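Local coordinates for protein alpha-L-arabinosidase (Xanthomonas axonopodis pv. citri, PDB 6D25) that probably removes arabinofuranose side groups from arabinoxylans, including internal di-substituted units, as a trimeric family GH51 arabinofuranosidase, at residues Q342-R347 and V377-I382; K388-P393 and N482-P487. One frame throughout, in Å; residues are numbered along the deposited sequence.

Contact 1. Residues Q342-R347 and V377-I382; sequences QQNSLR and VLQAMI
Gln342 and Leu378 meet without a direct hydrogen bond, and the contact between their segments illustrates how water can join two irregular segments of one chain in a buried contact. Water 1 accepts from Gln342 N and lies 3.0 Å from Leu378 O, to which it can donate. Water 2 lies 2.8 Å from Gln342 O and 2.9 Å from Leu378 O, and accepts a weak bond from Asn344 ND2.

No direct hydrogen bond crosses; the side chains meet by close packing. With chi1 at 61°, the extended side chain of Gln342 runs over the Leu378 peptide, NE2 3.3 Å from Leu378 C and OE1 3.7 Å from the CD2 methyl. The rotation of its amide is fixed by bonds from NE2 to Thr327 O and from Tyr329 N to OE1. Asn344, CG anti to its own N (chi1 -161°), brings ND2 within 2.9 Å of Ala380 O at an angle too poor for a bond; its OD1 is bonded to Thr394 OG1. Gln379, centre of an inverse gamma turn, lays CG 3.7 Å from Asn344 ND2.

The loop following strand 366-371, the eighth strand of the (beta/alpha)8 barrel of this GH51 enzyme, here passes the entry to helix 346-361. Helix 393-400 packs against Asn344 and Met381, and strand 388-391 against Ile382.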
loop_
_atom_site.group_PDB
_atom_site.type_symbol
_atom_site.label_atom_id
_atom_site.label_comp_id
_atom_site.label_asym_id
_atom_site.label_seq_id
_atom_site.Cartn_x
_atom_site.Cartn_y
_atom_site.Cartn_z
ATOM N N GLN A 342 -7.320 8.488 34.770
ATOM C CA GLN A 342 -8.608 8.768 35.372
ATOM C C GLN A 342 -8.740 7.866 36.612
ATOM O O GLN A 342 -8.099 6.811 36.683
ATOM C CB GLN A 342 -9.735 8.540 34.363
ATOM C CG GLN A 342 -9.817 7.112 33.836
ATOM C CD GLN A 342 -10.756 6.903 32.657
ATOM O OE1 GLN A 342 -10.824 7.749 31.762
ATOM N NE2 GLN A 342 -11.452 5.779 32.632
ATOM N N GLN A 343 -9.583 8.270 37.551
ATOM C CA GLN A 343 -9.876 7.429 38.691
ATOM C C GLN A 343 -10.927 6.388 38.279
ATOM O O GLN A 343 -11.449 6.334 37.128
ATOM C CB GLN A 343 -10.294 8.260 39.928
ATOM C CG GLN A 343 -9.190 8.429 40.969
ATOM C CD GLN A 343 -8.822 7.135 41.666
ATOM O OE1 GLN A 343 -9.445 6.104 41.423
ATOM N NE2 GLN A 343 -7.803 7.162 42.529
ATOM N N ASN A 344 -11.142 5.474 39.211
ATOM C CA ASN A 344 -11.874 4.235 38.995
ATOM C C ASN A 344 -12.735 4.025 40.241
ATOM O O ASN A 344 -12.186 3.777 41.328
ATOM C CB ASN A 344 -10.850 3.131 38.749
ATOM C CG ASN A 344 -11.392 1.892 38.084
ATOM O OD1 ASN A 344 -12.308 1.225 38.639
ATOM N ND2 ASN A 344 -10.762 1.522 36.982
ATOM N N SER A 345 -14.054 4.246 40.091
ATOM C CA SER A 345 -14.953 4.320 41.214
ATOM C C SER A 345 -15.902 3.123 41.217
ATOM O O SER A 345 -15.866 2.262 40.339
ATOM C CB SER A 345 -15.743 5.621 41.167
ATOM O OG SER A 345 -16.740 5.543 40.159
ATOM N N LEU A 346 -16.788 3.103 42.211
ATOM C CA LEU A 346 -17.856 2.093 42.241
ATOM C C LEU A 346 -18.638 2.080 40.909
ATOM O O LEU A 346 -19.094 0.997 40.452
ATOM C CB LEU A 346 -18.783 2.359 43.419
ATOM C CG LEU A 346 -19.931 1.371 43.606
ATOM C CD1 LEU A 346 -19.428 -0.056 43.818
ATOM C CD2 LEU A 346 -20.837 1.840 44.765
ATOM N N ARG A 347 -18.804 3.247 40.300
ATOM C CA ARG A 347 -19.505 3.339 39.008
ATOM C C ARG A 347 -18.800 2.444 37.954
ATOM O O ARG A 347 -19.438 1.745 37.159
ATOM C CB ARG A 347 -19.543 4.802 38.564
ATOM C CG ARG A 347 -20.333 5.050 37.279
ATOM C CD ARG A 347 -20.404 6.521 36.902
ATOM N NE ARG A 347 -19.087 7.115 36.754
ATOM C CZ ARG A 347 -18.878 8.433 36.562
ATOM N NH1 ARG A 347 -19.898 9.239 36.301
ATOM N NH2 ARG A 347 -17.655 8.922 36.681
ATOM N N VAL A 377 -4.116 3.523 32.897
ATOM C CA VAL A 377 -4.664 4.106 31.652
ATOM C C VAL A 377 -6.137 3.695 31.558
ATOM O O VAL A 377 -6.476 2.502 31.695
ATOM C CB VAL A 377 -3.894 3.581 30.429
ATOM C CG1 VAL A 377 -4.559 3.964 29.127
ATOM C CG2 VAL A 377 -2.444 4.053 30.452
ATOM N N LEU A 378 -6.981 4.687 31.310
ATOM C CA LEU A 378 -8.417 4.496 31.157
ATOM C C LEU A 378 -8.969 3.657 32.323
ATOM O O LEU A 378 -8.657 4.009 33.429
ATOM C CB LEU A 378 -8.699 3.933 29.757
ATOM C CG LEU A 378 -8.502 4.949 28.627
ATOM C CD1 LEU A 378 -8.600 4.295 27.265
ATOM C CD2 LEU A 378 -9.491 6.097 28.717
ATOM N N GLN A 379 -9.776 2.616 32.083
ATOM C CA GLN A 379 -10.498 1.913 33.167
ATOM C C GLN A 379 -9.594 0.812 33.727
ATOM O O GLN A 379 -9.886 -0.381 33.562
ATOM C CB GLN A 379 -11.833 1.339 32.689
ATOM C CG GLN A 379 -12.695 0.862 33.856
ATOM C CD GLN A 379 -14.083 0.382 33.484
ATOM O OE1 GLN A 379 -14.573 0.663 32.379
ATOM N NE2 GLN A 379 -14.735 -0.311 34.411
ATOM N N ALA A 380 -8.525 1.217 34.422
ATOM C CA ALA A 380 -7.429 0.330 34.740
ATOM C C ALA A 380 -7.751 -0.686 35.843
ATOM O O ALA A 380 -8.622 -0.472 36.699
ATOM C CB ALA A 380 -6.256 1.168 35.151
ATOM N N MET A 381 -6.995 -1.804 35.835
ATOM C CA MET A 381 -7.017 -2.744 36.940
ATOM C C MET A 381 -6.266 -2.173 38.146
ATOM O O MET A 381 -6.612 -2.426 39.301
ATOM C CB MET A 381 -6.329 -4.069 36.579
ATOM C CG MET A 381 -6.925 -4.846 35.448
ATOM S SD MET A 381 -8.725 -5.120 35.583
ATOM C CE MET A 381 -9.317 -3.810 34.558
ATOM N N ILE A 382 -5.202 -1.460 37.866
ATOM C CA ILE A 382 -4.198 -1.101 38.854
ATOM C C ILE A 382 -3.716 0.317 38.573
ATOM O O ILE A 382 -3.610 0.666 37.409
ATOM C CB ILE A 382 -3.002 -2.087 38.800
ATOM C CG1 ILE A 382 -3.439 -3.509 39.135
ATOM C CG2 ILE A 382 -1.847 -1.631 39.683
ATOM C CD1 ILE A 382 -2.429 -4.550 38.724
HETATM O O HOH W 1 -6.389 5.703 34.373
HETATM O O HOH W 2 -8.819 4.119 36.284
#

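Contact 2. Residues K388-P393 and N482-P487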
loop_
_atom_site.group_PDB
_atom_site.type_symbol
_atom_site.label_atom_id
_atom_site.label_comp_id
_atom_site.label_asym_id
_atom_site.label_seq_id
_atom_site.Cartn_x
_atom_site.Cartn_y
_atom_site.Cartn_z
ATOM N N LYS A 388 4.252 2.870 44.963
ATOM C CA LYS A 388 2.867 2.706 45.431
ATOM C C LYS A 388 2.002 2.011 44.371
ATOM O O LYS A 388 2.184 2.220 43.180
ATOM C CB LYS A 388 2.274 4.075 45.742
ATOM C CG LYS A 388 2.945 4.809 46.895
ATOM C CD LYS A 388 2.480 6.231 47.074
ATOM C CE LYS A 388 3.436 6.952 47.994
ATOM N NZ LYS A 388 3.013 8.340 48.202
ATOM N N MET A 389 1.057 1.201 44.829
ATOM C CA MET A 389 0.158 0.479 43.952
ATOM C C MET A 389 -1.220 0.395 44.601
ATOM O O MET A 389 -1.298 0.137 45.778
ATOM C CB MET A 389 0.669 -0.939 43.677
ATOM C CG MET A 389 -0.105 -1.643 42.570
ATOM S SD MET A 389 0.098 -3.455 42.493
ATOM C CE MET A 389 -0.873 -3.878 43.937
ATOM N N VAL A 390 -2.280 0.549 43.830
ATOM C CA VAL A 390 -3.630 0.338 44.342
ATOM C C VAL A 390 -4.455 -0.460 43.326
ATOM O O VAL A 390 -4.309 -0.309 42.114
ATOM C CB VAL A 390 -4.298 1.677 44.712
ATOM C CG1 VAL A 390 -4.543 2.569 43.524
ATOM C CG2 VAL A 390 -5.611 1.472 45.433
ATOM N N LEU A 391 -5.273 -1.358 43.835
ATOM C CA LEU A 391 -6.203 -2.155 43.066
ATOM C C LEU A 391 -7.523 -1.381 42.944
ATOM O O LEU A 391 -8.034 -0.886 43.923
ATOM C CB LEU A 391 -6.457 -3.481 43.784
ATOM C CG LEU A 391 -5.221 -4.334 44.067
ATOM C CD1 LEU A 391 -5.571 -5.603 44.807
ATOM C CD2 LEU A 391 -4.577 -4.746 42.766
ATOM N N THR A 392 -8.062 -1.309 41.745
ATOM C CA THR A 392 -9.271 -0.501 41.506
ATOM C C THR A 392 -10.535 -1.338 41.764
ATOM O O THR A 392 -10.510 -2.561 41.796
ATOM C CB THR A 392 -9.287 0.032 40.072
ATOM O OG1 THR A 392 -9.447 -1.081 39.184
ATOM C CG2 THR A 392 -8.037 0.835 39.755
ATOM N N PRO A 393 -11.676 -0.664 41.882
ATOM C CA PRO A 393 -12.941 -1.358 41.930
ATOM C C PRO A 393 -13.136 -2.301 40.740
ATOM O O PRO A 393 -13.690 -3.385 40.902
ATOM C CB PRO A 393 -14.001 -0.246 41.962
ATOM C CG PRO A 393 -13.283 0.861 42.639
ATOM C CD PRO A 393 -11.875 0.781 42.066
ATOM N N ASN A 482 -10.700 4.022 45.188
ATOM C CA ASN A 482 -9.560 3.611 45.992
ATOM C C ASN A 482 -8.381 4.554 45.722
ATOM O O ASN A 482 -8.159 4.984 44.576
ATOM C CB ASN A 482 -9.201 2.161 45.677
ATOM C CG ASN A 482 -10.241 1.187 46.168
ATOM O OD1 ASN A 482 -10.945 1.492 47.142
ATOM N ND2 ASN A 482 -10.360 0.041 45.490
ATOM N N THR A 483 -7.632 4.845 46.767
ATOM C CA THR A 483 -6.390 5.629 46.688
ATOM C C THR A 483 -5.280 4.895 47.458
ATOM O O THR A 483 -5.539 3.978 48.220
ATOM C CB THR A 483 -6.577 7.021 47.300
ATOM O OG1 THR A 483 -6.912 6.830 48.674
ATOM C CG2 THR A 483 -7.659 7.834 46.623
ATOM N N TYR A 484 -4.047 5.351 47.309
ATOM C CA TYR A 484 -2.891 4.806 48.047
ATOM C C TYR A 484 -3.140 4.943 49.561
ATOM O O TYR A 484 -2.883 3.998 50.322
ATOM C CB TYR A 484 -1.590 5.461 47.569
ATOM C CG TYR A 484 -1.404 5.446 46.066
ATOM C CD1 TYR A 484 -1.280 4.237 45.397
ATOM C CD2 TYR A 484 -1.369 6.606 45.294
ATOM C CE1 TYR A 484 -1.144 4.165 44.017
ATOM C CE2 TYR A 484 -1.250 6.554 43.915
ATOM C CZ TYR A 484 -1.149 5.323 43.268
ATOM O OH TYR A 484 -1.012 5.200 41.922
ATOM N N ALA A 485 -3.722 6.063 49.985
ATOM C CA ALA A 485 -4.032 6.321 51.401
ATOM C C ALA A 485 -5.233 5.494 51.878
ATOM O O ALA A 485 -5.318 5.208 53.043
ATOM C CB ALA A 485 -4.297 7.810 51.632
ATOM N N GLN A 486 -6.203 5.211 51.004
ATOM C CA GLN A 486 -7.448 4.471 51.324
ATOM C C GLN A 486 -7.622 3.348 50.285
ATOM O O GLN A 486 -8.483 3.416 49.415
ATOM C CB GLN A 486 -8.699 5.350 51.271
ATOM C CG GLN A 486 -8.668 6.564 52.170
ATOM C CD GLN A 486 -8.747 6.216 53.625
ATOM O OE1 GLN A 486 -9.146 5.124 54.007
ATOM N NE2 GLN A 486 -8.328 7.161 54.447
ATOM N N PRO A 487 -6.793 2.322 50.369
ATOM C CA PRO A 487 -6.657 1.368 49.287
ATOM C C PRO A 487 -7.818 0.380 49.206
ATOM O O PRO A 487 -7.932 -0.288 48.195
ATOM C CB PRO A 487 -5.351 0.616 49.606
ATOM C CG PRO A 487 -5.192 0.731 51.087
ATOM C CD PRO A 487 -5.764 2.102 51.403
HETATM O O HOH W 3 -5.546 -1.428 46.791
HETATM O O HOH W 4 -8.929 -2.540 46.852
#
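Lys388 and Tyr484 meet through carbon rather than charge: the first methylene of the lysine sits over a face of the tyrosine ring in a CH-pi contact, CB 3.9 Å from the ring centroid and 25° off its normal. This is the outer end of a contact between one face of the two-stranded antiparallel hairpin 382-385/388-391 and a tight loop built on an ST motif, in which Thr483 OG1 accepts from Gln486 N. That bond, together with the backbone bond from Thr483 N to Gln486 O, folds residues 483-486 into a compact turn that brings both Tyr484 and Pro487 against Val390.

The two methyls of Val390 have different partners. CG1 approaches Tyr484 CE1 obliquely at 3.8 Å, while CG2, anti to the backbone N, lies 3.7 Å from Asn482 CB and looser against the Pro487 ring. The tyrosine and valine side chains cross at about a right angle. Leu383 of the partner strand touches both Val390 and Tyr484, so the hairpin lends two residues to one apolar patch.

Water carries part of the polar contact. Water 3 accepts from Leu391 N and donates to Pro487 O, and water 4 donates to Pro487 O and, weakly, to Leu391 O.

Asn482 makes the direct link at the inner end, near the start of helix 393-400. Its OD1 accepts from Val490 N, which helps fix the rotation of the amide, and its ND2 also passes Pro393 CD. Asn482 ND2 donates to Leu391 O over 3.0 Å (N-H...O angle 151°); the nitrogen lies in the plane of that carbonyl, while the oxygen sits 20° out of the asparagine's amide plane.

How the contacts relate
Reading from the N terminus, contact 1 comes first: it closes the excursion that leaves 342-347 through helix 346-361 and strand 366-371 and returns at 377-382. The chain then enters the 382-385/388-391 hairpin, whose second strand opens contact 2; its much longer loop takes in helix 393-400 and much of the mixed beta sheet before 482-487 comes back. The two loops therefore follow in series, neither nesting nor crossing. In space they adjoin, their centres 11 Å apart: Ala380 O probably bonds to Thr392 OG1, and Gln343 NE2 to Asn482 O. Together they tie the chain leaving the last strand of the (beta/alpha)8 barrel to the hairpin and to a loop of the mixed sheet.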